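Local coordinates for protein nicotinate phosphoribosyltransferase (Vibrio cholerae, PDB 4HL7) that probably catalyses the ATP-dependent synthesis of nicotinate D-ribonucleotide from nicotinate and 5-phospho-alpha-D-ribose 1-diphosphate, a step in NAD(+) biosynthesis, at residues A[28-33]-A[232-237]. Numbering follows the deposited sequence.
Sequences QAIHHF and HEWFMG
Where residues 28-33 of helix 21-33, from the N-terminal domain of the nicotinate phosphoribosyltransferase, meet residues 232-237 of helix 232-241, from the family's TIM-barrel-like part, the contact is made by one indole, that of Trp234, against Ala29 and Ile30. The six-membered end of the ring does the touching. Ala29 CB meets Trp234 CH2 at 3.7 Å and stands 4.0 Å from Trp234 CZ3, approaching the ring obliquely. Ile30 comes at the ring edge, near the indole plane, where its CG1 lies 4.0 Å from Trp234 CZ3. The same ring carbon, CZ3, is thus shared by both aliphatic side chains. Two torsions bring this about: in Trp234, CG is anti to the backbone N (chi1 175°), which carries the indole out toward helix 21-33, while in Ile30 CG1 is anti to the carbonyl carbon (chi1 -69°) and runs past the tryptophan in the opposite direction. Because the indole spans the gap, the backbones stay well apart, Ile30 CA and Trp234 CA being 8.8 Å from each other, and the buried surface is a modest 149 Å². The meeting is apolar throughout; the indole's polar NE1 is satisfied by the carbonyl oxygen of Ala251, a bond that would help to fix the rotation of the ring while its benzo end reaches Ala29 and Ile30. One residue earlier, Glu233 sends its carboxylate into a polar cluster, with a salt bridge to Lys23 and hydrogen bonds to Tyr41 and Trp125, and His232, predicted to be the autophosphorylated histidine, carries no phosphate here. Helix 247-258 joins the packing, Ala258 touching Ala29 while Ala251 and Leu252 touch Phe235, which also rests on Pro267 of strand 265-267 of the parallel sheet.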
ATOM      1  N   GLN A  28     -11.073 -11.159  -1.562  1.00 16.43           N
ATOM      2  CA  GLN A  28     -11.841 -12.044  -2.456  1.00 17.57           C
ATOM      3  C   GLN A  28     -11.011 -13.142  -3.049  1.00 17.33           C
ATOM      4  O   GLN A  28     -11.479 -14.325  -3.128  1.00 16.80           O
ATOM      5  CB  GLN A  28     -12.623 -11.313  -3.569  1.00 18.74           C
ATOM      6  CG  GLN A  28     -13.087 -12.346  -4.629  1.00 22.63           C
ATOM      7  CD  GLN A  28     -14.122 -11.815  -5.536  1.00 25.96           C
ATOM      8  OE1 GLN A  28     -15.197 -11.390  -5.088  1.00 31.89           O
ATOM      9  NE2 GLN A  28     -13.813 -11.782  -6.826  1.00 30.08           N
ATOM     10  N   ALA A  29      -9.792 -12.828  -3.505  1.00 16.27           N
ATOM     11  CA  ALA A  29      -8.989 -13.862  -4.168  1.00 16.26           C
ATOM     12  C   ALA A  29      -8.552 -14.920  -3.164  1.00 17.03           C
ATOM     13  O   ALA A  29      -8.531 -16.127  -3.430  1.00 15.28           O
ATOM     14  CB  ALA A  29      -7.749 -13.252  -4.853  1.00 16.45           C
ATOM     15  N   ILE A  30      -8.278 -14.466  -1.959  1.00 14.92           N
ATOM     16  CA  ILE A  30      -7.837 -15.384  -0.847  1.00 15.03           C
ATOM     17  C   ILE A  30      -9.066 -16.225  -0.422  1.00 15.58           C
ATOM     18  O   ILE A  30      -8.951 -17.461  -0.177  1.00 15.11           O
ATOM     19  CB  ILE A  30      -7.305 -14.566   0.358  1.00 15.17           C
ATOM     20  CG1 ILE A  30      -5.983 -13.896  -0.055  1.00 16.69           C
ATOM     21  CG2 ILE A  30      -7.043 -15.470   1.606  1.00 16.99           C
ATOM     22  CD1 ILE A  30      -5.650 -12.694   0.833  1.00 15.58           C
ATOM     23  N   HIS A  31     -10.222 -15.592  -0.349  1.00 15.79           N
ATOM     24  CA  HIS A  31     -11.506 -16.303  -0.031  1.00 17.63           C
ATOM     25  C   HIS A  31     -11.718 -17.450  -1.013  1.00 18.11           C
ATOM     26  O   HIS A  31     -12.090 -18.562  -0.625  1.00 17.59           O
ATOM     27  CB  HIS A  31     -12.659 -15.275  -0.049  1.00 17.37           C
ATOM     28  CG  HIS A  31     -14.025 -15.847  -0.085  1.00 19.58           C
ATOM     29  ND1 HIS A  31     -14.738 -16.102   1.039  1.00 19.80           N
ATOM     30  CD2 HIS A  31     -14.878 -16.132  -1.167  1.00 19.04           C
ATOM     31  CE1 HIS A  31     -15.964 -16.564   0.700  1.00 21.47           C
ATOM     32  NE2 HIS A  31     -16.047 -16.579  -0.647  1.00 23.02           N
ATOM     33  N   HIS A  32     -11.451 -17.173  -2.276  1.00 17.01           N
ATOM     34  CA  HIS A  32     -11.707 -18.126  -3.334  1.00 18.04           C
ATOM     35  C   HIS A  32     -10.719 -19.262  -3.337  1.00 17.82           C
ATOM     36  O   HIS A  32     -11.128 -20.450  -3.389  1.00 18.31           O
ATOM     37  CB  HIS A  32     -11.685 -17.384  -4.686  1.00 20.00           C
ATOM     38  CG  HIS A  32     -12.096 -18.259  -5.835  1.00 21.29           C
ATOM     39  ND1 HIS A  32     -13.401 -18.503  -6.134  1.00 26.13           N
ATOM     40  CD2 HIS A  32     -11.329 -19.007  -6.729  1.00 22.42           C
ATOM     41  CE1 HIS A  32     -13.461 -19.349  -7.183  1.00 27.55           C
ATOM     42  NE2 HIS A  32     -12.190 -19.682  -7.530  1.00 26.18           N
ATOM     43  N   PHE A  33      -9.423 -18.969  -3.261  1.00 15.30           N
ATOM     44  CA  PHE A  33      -8.361 -19.991  -3.485  1.00 14.73           C
ATOM     45  C   PHE A  33      -7.783 -20.572  -2.185  1.00 15.10           C
ATOM     46  O   PHE A  33      -7.219 -21.684  -2.189  1.00 15.64           O
ATOM     47  CB  PHE A  33      -7.199 -19.388  -4.336  1.00 17.40           C
ATOM     48  CG  PHE A  33      -7.524 -19.275  -5.811  1.00 18.49           C
ATOM     49  CD1 PHE A  33      -7.872 -20.406  -6.529  1.00 21.80           C
ATOM     50  CD2 PHE A  33      -7.390 -18.044  -6.493  1.00 20.48           C
ATOM     51  CE1 PHE A  33      -8.158 -20.322  -7.892  1.00 24.93           C
ATOM     52  CE2 PHE A  33      -7.669 -17.942  -7.856  1.00 20.53           C
ATOM     53  CZ  PHE A  33      -8.052 -19.086  -8.548  1.00 22.49           C
ATOM     54  N   HIS A 232       2.454  -6.568  -2.678  1.00 15.14           N
ATOM     55  CA  HIS A 232       3.542  -7.590  -2.635  1.00 15.93           C
ATOM     56  C   HIS A 232       3.136  -8.858  -1.881  1.00 15.76           C
ATOM     57  O   HIS A 232       3.531  -9.946  -2.237  1.00 15.42           O
ATOM     58  CB  HIS A 232       4.774  -7.042  -1.916  1.00 16.61           C
ATOM     59  CG  HIS A 232       5.399  -5.902  -2.648  1.00 19.84           C
ATOM     60  ND1 HIS A 232       5.247  -4.638  -2.243  1.00 19.84           N
ATOM     61  CD2 HIS A 232       6.141  -5.867  -3.842  1.00 20.19           C
ATOM     62  CE1 HIS A 232       5.859  -3.804  -3.154  1.00 24.36           C
ATOM     63  NE2 HIS A 232       6.407  -4.570  -4.116  1.00 20.83           N
ATOM     64  N   GLU A 233       2.302  -8.712  -0.853  1.00 16.46           N
ATOM     65  CA  GLU A 233       1.934  -9.905  -0.034  1.00 15.60           C
ATOM     66  C   GLU A 233       1.290 -10.994  -0.791  1.00 14.53           C
ATOM     67  O   GLU A 233       1.466 -12.130  -0.437  1.00 14.79           O
ATOM     68  CB  GLU A 233       1.017  -9.520   1.184  1.00 16.70           C
ATOM     69  CG  GLU A 233      -0.354  -9.159   0.801  1.00 17.89           C
ATOM     70  CD  GLU A 233      -1.274  -8.952   2.027  1.00 18.76           C
ATOM     71  OE1 GLU A 233      -1.618  -9.959   2.742  1.00 17.36           O
ATOM     72  OE2 GLU A 233      -1.710  -7.792   2.186  1.00 18.77           O
ATOM     73  N   TRP A 234       0.595 -10.682  -1.900  1.00 13.07           N
ATOM     74  CA  TRP A 234       0.013 -11.748  -2.708  1.00 14.99           C
ATOM     75  C   TRP A 234       1.144 -12.601  -3.321  1.00 14.49           C
ATOM     76  O   TRP A 234       1.166 -13.848  -3.272  1.00 14.17           O
ATOM     77  CB  TRP A 234      -0.836 -11.083  -3.796  1.00 14.15           C
ATOM     78  CG  TRP A 234      -1.431 -12.026  -4.802  1.00 14.79           C
ATOM     79  CD1 TRP A 234      -1.127 -12.124  -6.156  1.00 14.78           C
ATOM     80  CD2 TRP A 234      -2.480 -13.006  -4.563  1.00 16.54           C
ATOM     81  NE1 TRP A 234      -1.947 -13.062  -6.779  1.00 13.34           N
ATOM     82  CE2 TRP A 234      -2.765 -13.641  -5.853  1.00 13.99           C
ATOM     83  CE3 TRP A 234      -3.213 -13.399  -3.438  1.00 17.48           C
ATOM     84  CZ2 TRP A 234      -3.740 -14.612  -5.996  1.00 14.19           C
ATOM     85  CZ3 TRP A 234      -4.194 -14.417  -3.582  1.00 15.94           C
ATOM     86  CH2 TRP A 234      -4.475 -14.979  -4.837  1.00 14.66           C
ATOM     87  N   PHE A 235       2.173 -11.917  -3.814  1.00 14.60           N
ATOM     88  CA  PHE A 235       3.323 -12.669  -4.425  1.00 14.75           C
ATOM     89  C   PHE A 235       4.173 -13.373  -3.358  1.00 14.05           C
ATOM     90  O   PHE A 235       4.680 -14.515  -3.552  1.00 14.24           O
ATOM     91  CB  PHE A 235       4.160 -11.654  -5.196  1.00 14.79           C
ATOM     92  CG  PHE A 235       3.372 -11.012  -6.309  1.00 17.78           C
ATOM     93  CD1 PHE A 235       2.655  -9.852  -6.093  1.00 18.19           C
ATOM     94  CD2 PHE A 235       3.247 -11.641  -7.525  1.00 17.01           C
ATOM     95  CE1 PHE A 235       1.854  -9.321  -7.109  1.00 19.23           C
ATOM     96  CE2 PHE A 235       2.421 -11.110  -8.534  1.00 19.13           C
ATOM     97  CZ  PHE A 235       1.747  -9.940  -8.316  1.00 20.87           C
HETATM   98  N   MSE A 236       4.333 -12.696  -2.214  1.00 14.36           N
HETATM   99  CA  MSE A 236       5.165 -13.263  -1.128  1.00 14.31           C
HETATM  100  C   MSE A 236       4.462 -14.487  -0.565  1.00 14.34           C
HETATM  101  O   MSE A 236       5.094 -15.500  -0.347  1.00 13.37           O
HETATM  102  CB  MSE A 236       5.271 -12.178  -0.008  1.00 13.86           C
HETATM  103  CG  MSE A 236       6.237 -11.079  -0.472  1.00 13.72           C
HETATM  104 SE   MSE A 236       5.973  -9.517   0.732  1.00 21.10          SE
HETATM  105  CE  MSE A 236       7.052 -10.238   2.202  1.00 18.63           C
ATOM    106  N   GLY A 237       3.134 -14.401  -0.330  1.00 15.45           N
ATOM    107  CA  GLY A 237       2.409 -15.578   0.218  1.00 13.83           C
ATOM    108  C   GLY A 237       2.605 -16.817  -0.665  1.00 14.64           C
ATOM    109  O   GLY A 237       2.695 -17.937  -0.180  1.00 14.80           O
TER